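Local coordinates for protein glycosyltransferase (Streptomyces halstedii, PDB 3WAD) that belongs to the GT-B class of glycosyltransferases, built from two domains that each carry a parallel beta sheet flanked by helices, at residues 87-90 with 91-95; 161-164 with 165-168. One frame throughout, in Å; residues are numbered along the deposited sequence.

How the contacts relate
Both contacts are local and follow one another along the chain without nesting or crossing: contact 1 is complete before contact 2 begins. Contact 1 spans the N-cap and opening turns of helix 89-106, and contact 2 (161-164 with 165-168) is the last part of helix 156-168. Between them the chain runs through helix 109-122 and strands 126-130 and 147-150 of the seven-stranded N-terminal sheet. The start of helix 89-106 meets the end of helix 156-168, the centres of the two contacts about 10 Å apart. Trp-89 NE1 lies 3.2 Å from Thr-168 OG1, a probable hydrogen bond, the Trp-89 and Phe-164 rings stack, and Ile-92 packs on Phe-164.

Contact 1: 87-90 with 91-95; sequences LTWQ and YIHDV
Gln-90 and His-93 converge on a single carboxylate oxygen of Asp-94. Gln-90 NE2 donates to Asp-94 OD1 over 3.0 Å on the syn side, and His-93 ND1 reaches the same OD1 over 2.8 Å on the anti side. Both donors come from one face of the carboxylate and stand clearly out of its plane. The Gln-90 chain leaves with CG anti to the backbone N and then bends at chi2 (54°), which turns the amide toward Asp-94, one turn on. Two bonds thus grip OD1, and the one from ND1 holds the imidazole in its rotation; the carboxylate would probably favour a protonated imidazole.

Thr-88 is the N-cap of helix 89-106, in the N-terminal half of this GT-B glycosyltransferase. Its chi1 of 62° places OG1 between the backbone N and the carbonyl carbon, where it accepts from Tyr-91 N at 3.0 Å. Thr-88 O takes the N-H of Ile-92 in a nearly straight bond.

On another side of the helix the imidazole of His-93 lies obliquely to the six-membered ring of Trp-89, planes 37° apart, with CD2 3.5 Å from Trp-89 CH2. His-93 CB sits over the indole face in a CH-pi contact, 4.2 Å from the ring centroid. Leu-87 CD2 packs against Tyr-91 CD2 at 4.1 Å and against Ile-92 CD1 at 4.2 Å, while the Tyr-91 hydroxyl is bonded to Thr-78 O.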
ATOM      1  N   LEU B  87      23.920 -23.804  25.216  1.00 30.29           N
ATOM      2  CA  LEU B  87      23.922 -22.319  25.301  1.00 30.59           C
ATOM      3  C   LEU B  87      25.012 -21.808  26.257  1.00 30.54           C
ATOM      4  O   LEU B  87      24.756 -21.099  27.221  1.00 31.41           O
ATOM      5  CB  LEU B  87      22.510 -21.802  25.672  1.00 30.90           C
ATOM      6  CG  LEU B  87      21.476 -22.006  24.550  1.00 30.43           C
ATOM      7  CD1 LEU B  87      20.128 -21.522  24.943  1.00 26.30           C
ATOM      8  CD2 LEU B  87      21.985 -21.332  23.228  1.00 31.22           C
ATOM      9  N   THR B  88      26.238 -22.142  25.953  1.00 30.38           N
ATOM     10  CA  THR B  88      27.386 -21.658  26.718  1.00 30.03           C
ATOM     11  C   THR B  88      27.850 -20.309  26.154  1.00 29.66           C
ATOM     12  O   THR B  88      27.520 -19.984  25.013  1.00 27.14           O
ATOM     13  CB  THR B  88      28.570 -22.592  26.507  1.00 30.94           C
ATOM     14  OG1 THR B  88      28.891 -22.568  25.124  1.00 31.73           O
ATOM     15  CG2 THR B  88      28.195 -24.076  26.870  1.00 32.93           C
ATOM     16  N   TRP B  89      28.630 -19.555  26.948  1.00 28.97           N
ATOM     17  CA  TRP B  89      29.294 -18.341  26.499  1.00 28.09           C
ATOM     18  C   TRP B  89      30.061 -18.609  25.169  1.00 29.27           C
ATOM     19  O   TRP B  89      29.904 -17.824  24.205  1.00 26.85           O
ATOM     20  CB  TRP B  89      30.271 -17.822  27.551  1.00 28.40           C
ATOM     21  CG  TRP B  89      30.852 -16.453  27.160  1.00 26.84           C
ATOM     22  CD1 TRP B  89      30.297 -15.204  27.417  1.00 24.64           C
ATOM     23  CD2 TRP B  89      32.047 -16.218  26.416  1.00 28.02           C
ATOM     24  NE1 TRP B  89      31.096 -14.213  26.886  1.00 25.22           N
ATOM     25  CE2 TRP B  89      32.180 -14.805  26.271  1.00 25.85           C
ATOM     26  CE3 TRP B  89      33.043 -17.067  25.857  1.00 28.43           C
ATOM     27  CZ2 TRP B  89      33.254 -14.227  25.590  1.00 28.30           C
ATOM     28  CZ3 TRP B  89      34.105 -16.485  25.180  1.00 28.04           C
ATOM     29  CH2 TRP B  89      34.214 -15.085  25.063  1.00 30.39           C
ATOM     30  N   GLN B  90      30.835 -19.717  25.074  1.00 27.96           N
ATOM     31  CA  GLN B  90      31.613 -19.959  23.871  1.00 26.96           C
ATOM     32  C   GLN B  90      30.735 -20.170  22.612  1.00 27.60           C
ATOM     33  O   GLN B  90      31.057 -19.686  21.502  1.00 25.49           O
ATOM     34  CB  GLN B  90      32.512 -21.188  24.006  1.00 28.43           C
ATOM     35  CG  GLN B  90      33.644 -21.220  22.942  1.00 30.53           C
ATOM     36  CD  GLN B  90      34.511 -19.905  22.924  1.00 36.12           C
ATOM     37  OE1 GLN B  90      35.113 -19.519  23.950  1.00 38.19           O
ATOM     38  NE2 GLN B  90      34.528 -19.195  21.765  1.00 36.63           N
ATOM     39  N   TYR B  91      29.671 -20.929  22.773  1.00 26.55           N
ATOM     40  CA  TYR B  91      28.739 -21.158  21.664  1.00 27.39           C
ATOM     41  C   TYR B  91      28.089 -19.876  21.151  1.00 27.82           C
ATOM     42  O   TYR B  91      28.065 -19.640  19.958  1.00 27.64           O
ATOM     43  CB  TYR B  91      27.630 -22.107  22.100  1.00 27.03           C
ATOM     44  CG  TYR B  91      26.598 -22.398  20.981  1.00 26.76           C
ATOM     45  CD1 TYR B  91      26.892 -23.266  19.928  1.00 29.43           C
ATOM     46  CD2 TYR B  91      25.366 -21.781  20.990  1.00 27.25           C
ATOM     47  CE1 TYR B  91      25.947 -23.546  18.918  1.00 29.06           C
ATOM     48  CE2 TYR B  91      24.396 -22.046  20.007  1.00 26.06           C
ATOM     49  CZ  TYR B  91      24.696 -22.928  18.972  1.00 29.23           C
ATOM     50  OH  TYR B  91      23.758 -23.160  18.002  1.00 25.68           O
ATOM     51  N   ILE B  92      27.526 -19.066  22.055  1.00 28.17           N
ATOM     52  CA  ILE B  92      26.840 -17.824  21.653  1.00 28.30           C
ATOM     53  C   ILE B  92      27.840 -16.791  21.048  1.00 28.88           C
ATOM     54  O   ILE B  92      27.595 -16.156  19.983  1.00 29.01           O
ATOM     55  CB  ILE B  92      26.059 -17.294  22.840  1.00 28.48           C
ATOM     56  CG1 ILE B  92      24.966 -18.297  23.143  1.00 28.47           C
ATOM     57  CG2 ILE B  92      25.452 -15.887  22.532  1.00 26.19           C
ATOM     58  CD1 ILE B  92      24.148 -17.916  24.345  1.00 28.55           C
ATOM     59  N   HIS B  93      29.010 -16.705  21.670  1.00 28.75           N
ATOM     60  CA  HIS B  93      30.142 -16.012  21.099  1.00 29.13           C
ATOM     61  C   HIS B  93      30.395 -16.383  19.633  1.00 30.22           C
ATOM     62  O   HIS B  93      30.554 -15.496  18.751  1.00 28.72           O
ATOM     63  CB  HIS B  93      31.388 -16.306  21.930  1.00 28.66           C
ATOM     64  CG  HIS B  93      32.626 -15.726  21.346  1.00 27.84           C
ATOM     65  ND1 HIS B  93      33.260 -16.297  20.269  1.00 26.07           N
ATOM     66  CD2 HIS B  93      33.335 -14.615  21.663  1.00 27.22           C
ATOM     67  CE1 HIS B  93      34.313 -15.567  19.942  1.00 26.85           C
ATOM     68  NE2 HIS B  93      34.384 -14.543  20.775  1.00 28.38           N
ATOM     69  N   ASP B  94      30.469 -17.683  19.367  1.00 29.78           N
ATOM     70  CA  ASP B  94      30.764 -18.117  18.009  1.00 30.76           C
ATOM     71  C   ASP B  94      29.568 -17.930  17.077  1.00 28.81           C
ATOM     72  O   ASP B  94      29.779 -17.675  15.922  1.00 28.28           O
ATOM     73  CB  ASP B  94      31.292 -19.543  17.918  1.00 30.43           C
ATOM     74  CG  ASP B  94      32.598 -19.761  18.719  1.00 37.14           C
ATOM     75  OD1 ASP B  94      33.338 -18.782  19.038  1.00 35.69           O
ATOM     76  OD2 ASP B  94      32.880 -20.967  19.015  1.00 38.41           O
ATOM     77  N   VAL B  95      28.347 -18.080  17.580  1.00 26.97           N
ATOM     78  CA  VAL B  95      27.200 -17.751  16.779  1.00 26.67           C
ATOM     79  C   VAL B  95      27.349 -16.245  16.341  1.00 26.20           C
ATOM     80  O   VAL B  95      27.203 -15.926  15.165  1.00 24.64           O
ATOM     81  CB  VAL B  95      25.853 -18.023  17.498  1.00 24.27           C
ATOM     82  CG1 VAL B  95      24.770 -17.470  16.720  1.00 27.51           C
ATOM     83  CG2 VAL B  95      25.575 -19.584  17.594  1.00 24.88           C
TER

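Contact 2: 161-164 with 165-168; sequences RDHF and NRLT
Arg-161 and Asn-165 meet one turn apart near the end of helix 156-168, in the N-terminal domain of the GT-B fold. Asn-165 can be followed outward from the backbone. Its CB lies 3.5 Å from Arg-161 O, the carbonyl that also accepts from Asn-165 N. With CG anti to the carbonyl carbon (chi1 -68°), the side chain turns back along the helix, and CG too lies close to Arg-161 O. At the tip the amide splits its tasks. OD1 sits above the centre of the Arg-161 guanidinium, 3.3 Å from its plane, so it touches the flat face and not the N-H groups; the two planes are 73° apart. Asn-165 ND2 donates over 2.7 Å to a water that in turn donates to Asp-162 OD1, and it also bonds to Glu-197, whose carboxylate forms a salt bridge with Arg-161 NH2. Asp-178 is a second salt-bridge partner of that NH2.

Farther round the helix, Arg-166 runs beside His-163, pointing the same way. A bend at chi3 (80°) brings its NH2 to the edge of the imidazole, where it donates to His-163 ND1 at 2.8 Å, close to both the ring and guanidinium planes. Such a bond needs ND1 as an acceptor, so its own proton is probably absent.

Thr-168 OG1 lies over one face of the Phe-164 ring, offset toward the rim, with Phe-164 CE2 3.5 Å away.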
ATOM      1  N   ARG B 161      21.168 -12.868  22.891  1.00 26.44           N
ATOM      2  CA  ARG B 161      21.979 -11.720  23.327  1.00 26.89           C
ATOM      3  C   ARG B 161      21.863 -11.505  24.866  1.00 26.07           C
ATOM      4  O   ARG B 161      22.838 -11.145  25.535  1.00 26.80           O
ATOM      5  CB  ARG B 161      21.565 -10.435  22.610  1.00 24.01           C
ATOM      6  CG  ARG B 161      22.385  -9.248  23.110  1.00 26.69           C
ATOM      7  CD  ARG B 161      23.808  -9.444  22.693  1.00 20.38           C
ATOM      8  NE  ARG B 161      24.592  -8.207  22.771  1.00 25.16           N
ATOM      9  CZ  ARG B 161      25.911  -8.129  22.633  1.00 21.23           C
ATOM     10  NH1 ARG B 161      26.618  -9.212  22.285  1.00 29.30           N
ATOM     11  NH2 ARG B 161      26.536  -6.928  22.739  1.00 23.96           N
ATOM     12  N   ASP B 162      20.668 -11.709  25.373  1.00 27.30           N
ATOM     13  CA  ASP B 162      20.440 -11.610  26.831  1.00 29.51           C
ATOM     14  C   ASP B 162      21.285 -12.615  27.586  1.00 30.69           C
ATOM     15  O   ASP B 162      21.979 -12.214  28.553  1.00 32.58           O
ATOM     16  CB  ASP B 162      18.988 -11.758  27.162  1.00 26.00           C
ATOM     17  CG  ASP B 162      18.214 -10.540  26.806  1.00 30.68           C
ATOM     18  OD1 ASP B 162      18.816  -9.439  26.522  1.00 27.74           O
ATOM     19  OD2 ASP B 162      16.988 -10.688  26.754  1.00 33.79           O
ATOM     20  N   HIS B 163      21.264 -13.870  27.133  1.00 30.10           N
ATOM     21  CA  HIS B 163      22.072 -14.922  27.732  1.00 31.79           C
ATOM     22  C   HIS B 163      23.521 -14.494  27.678  1.00 31.06           C
ATOM     23  O   HIS B 163      24.204 -14.570  28.700  1.00 30.49           O
ATOM     24  CB  HIS B 163      21.998 -16.256  26.980  1.00 30.57           C
ATOM     25  CG  HIS B 163      20.792 -17.087  27.272  1.00 35.24           C
ATOM     26  ND1 HIS B 163      20.613 -17.769  28.458  1.00 39.71           N
ATOM     27  CD2 HIS B 163      19.733 -17.422  26.491  1.00 38.86           C
ATOM     28  CE1 HIS B 163      19.464 -18.420  28.427  1.00 41.13           C
ATOM     29  NE2 HIS B 163      18.917 -18.237  27.239  1.00 42.38           N
ATOM     30  N   PHE B 164      23.995 -14.105  26.490  1.00 29.88           N
ATOM     31  CA  PHE B 164      25.371 -13.694  26.318  1.00 29.18           C
ATOM     32  C   PHE B 164      25.785 -12.558  27.238  1.00 30.26           C
ATOM     33  O   PHE B 164      26.928 -12.553  27.768  1.00 27.02           O
ATOM     34  CB  PHE B 164      25.661 -13.255  24.883  1.00 30.33           C
ATOM     35  CG  PHE B 164      27.099 -13.015  24.606  1.00 25.71           C
ATOM     36  CD1 PHE B 164      27.965 -14.082  24.455  1.00 29.49           C
ATOM     37  CD2 PHE B 164      27.592 -11.739  24.460  1.00 27.97           C
ATOM     38  CE1 PHE B 164      29.297 -13.908  24.118  1.00 26.71           C
ATOM     39  CE2 PHE B 164      28.951 -11.523  24.153  1.00 30.40           C
ATOM     40  CZ  PHE B 164      29.799 -12.605  23.985  1.00 30.23           C
ATOM     41  N   ASN B 165      24.879 -11.582  27.417  1.00 30.31           N
ATOM     42  CA  ASN B 165      25.279 -10.422  28.222  1.00 31.19           C
ATOM     43  C   ASN B 165      25.291 -10.801  29.725  1.00 32.62           C
ATOM     44  O   ASN B 165      26.132 -10.305  30.439  1.00 31.84           O
ATOM     45  CB  ASN B 165      24.380  -9.181  28.021  1.00 29.92           C
ATOM     46  CG  ASN B 165      24.493  -8.555  26.640  1.00 29.24           C
ATOM     47  OD1 ASN B 165      25.505  -8.647  25.964  1.00 27.91           O
ATOM     48  ND2 ASN B 165      23.408  -7.914  26.212  1.00 21.62           N
ATOM     49  N   ARG B 166      24.314 -11.598  30.180  1.00 34.00           N
ATOM     50  CA  ARG B 166      24.349 -12.210  31.533  1.00 36.17           C
ATOM     51  C   ARG B 166      25.679 -12.993  31.708  1.00 36.44           C
ATOM     52  O   ARG B 166      26.478 -12.692  32.603  1.00 38.01           O
ATOM     53  CB  ARG B 166      23.128 -13.110  31.778  1.00 35.66           C
ATOM     54  CG  ARG B 166      23.274 -13.920  33.122  1.00 43.03           C
ATOM     55  CD  ARG B 166      22.092 -14.849  33.502  1.00 48.21           C
ATOM     56  NE  ARG B 166      22.143 -16.122  32.770  1.00 51.46           N
ATOM     57  CZ  ARG B 166      21.485 -16.372  31.634  1.00 52.56           C
ATOM     58  NH1 ARG B 166      20.688 -15.454  31.076  1.00 55.02           N
ATOM     59  NH2 ARG B 166      21.617 -17.550  31.051  1.00 51.46           N
ATOM     60  N   LEU B 167      25.967 -13.950  30.836  1.00 36.57           N
ATOM     61  CA  LEU B 167      27.257 -14.693  30.971  1.00 36.24           C
ATOM     62  C   LEU B 167      28.518 -13.807  31.015  1.00 37.14           C
ATOM     63  O   LEU B 167      29.416 -14.019  31.841  1.00 37.37           O
ATOM     64  CB  LEU B 167      27.383 -15.801  29.960  1.00 35.17           C
ATOM     65  CG  LEU B 167      26.173 -16.739  29.834  1.00 34.74           C
ATOM     66  CD1 LEU B 167      26.460 -17.786  28.774  1.00 33.94           C
ATOM     67  CD2 LEU B 167      25.800 -17.418  31.138  1.00 38.92           C
ATOM     68  N   THR B 168      28.548 -12.786  30.155  1.00 37.10           N
ATOM     69  CA  THR B 168      29.688 -11.931  29.972  1.00 37.02           C
ATOM     70  C   THR B 168      29.972 -11.190  31.275  1.00 38.22           C
ATOM     71  O   THR B 168      31.110 -11.075  31.675  1.00 36.71           O
ATOM     72  CB  THR B 168      29.417 -10.937  28.850  1.00 36.62           C
ATOM     73  OG1 THR B 168      29.229 -11.682  27.627  1.00 35.05           O
ATOM     74  CG2 THR B 168      30.577 -10.014  28.647  1.00 36.52           C
TER
HETATM   75  O   HOH W   1      21.065  -8.313  27.562  1.00 46.85           O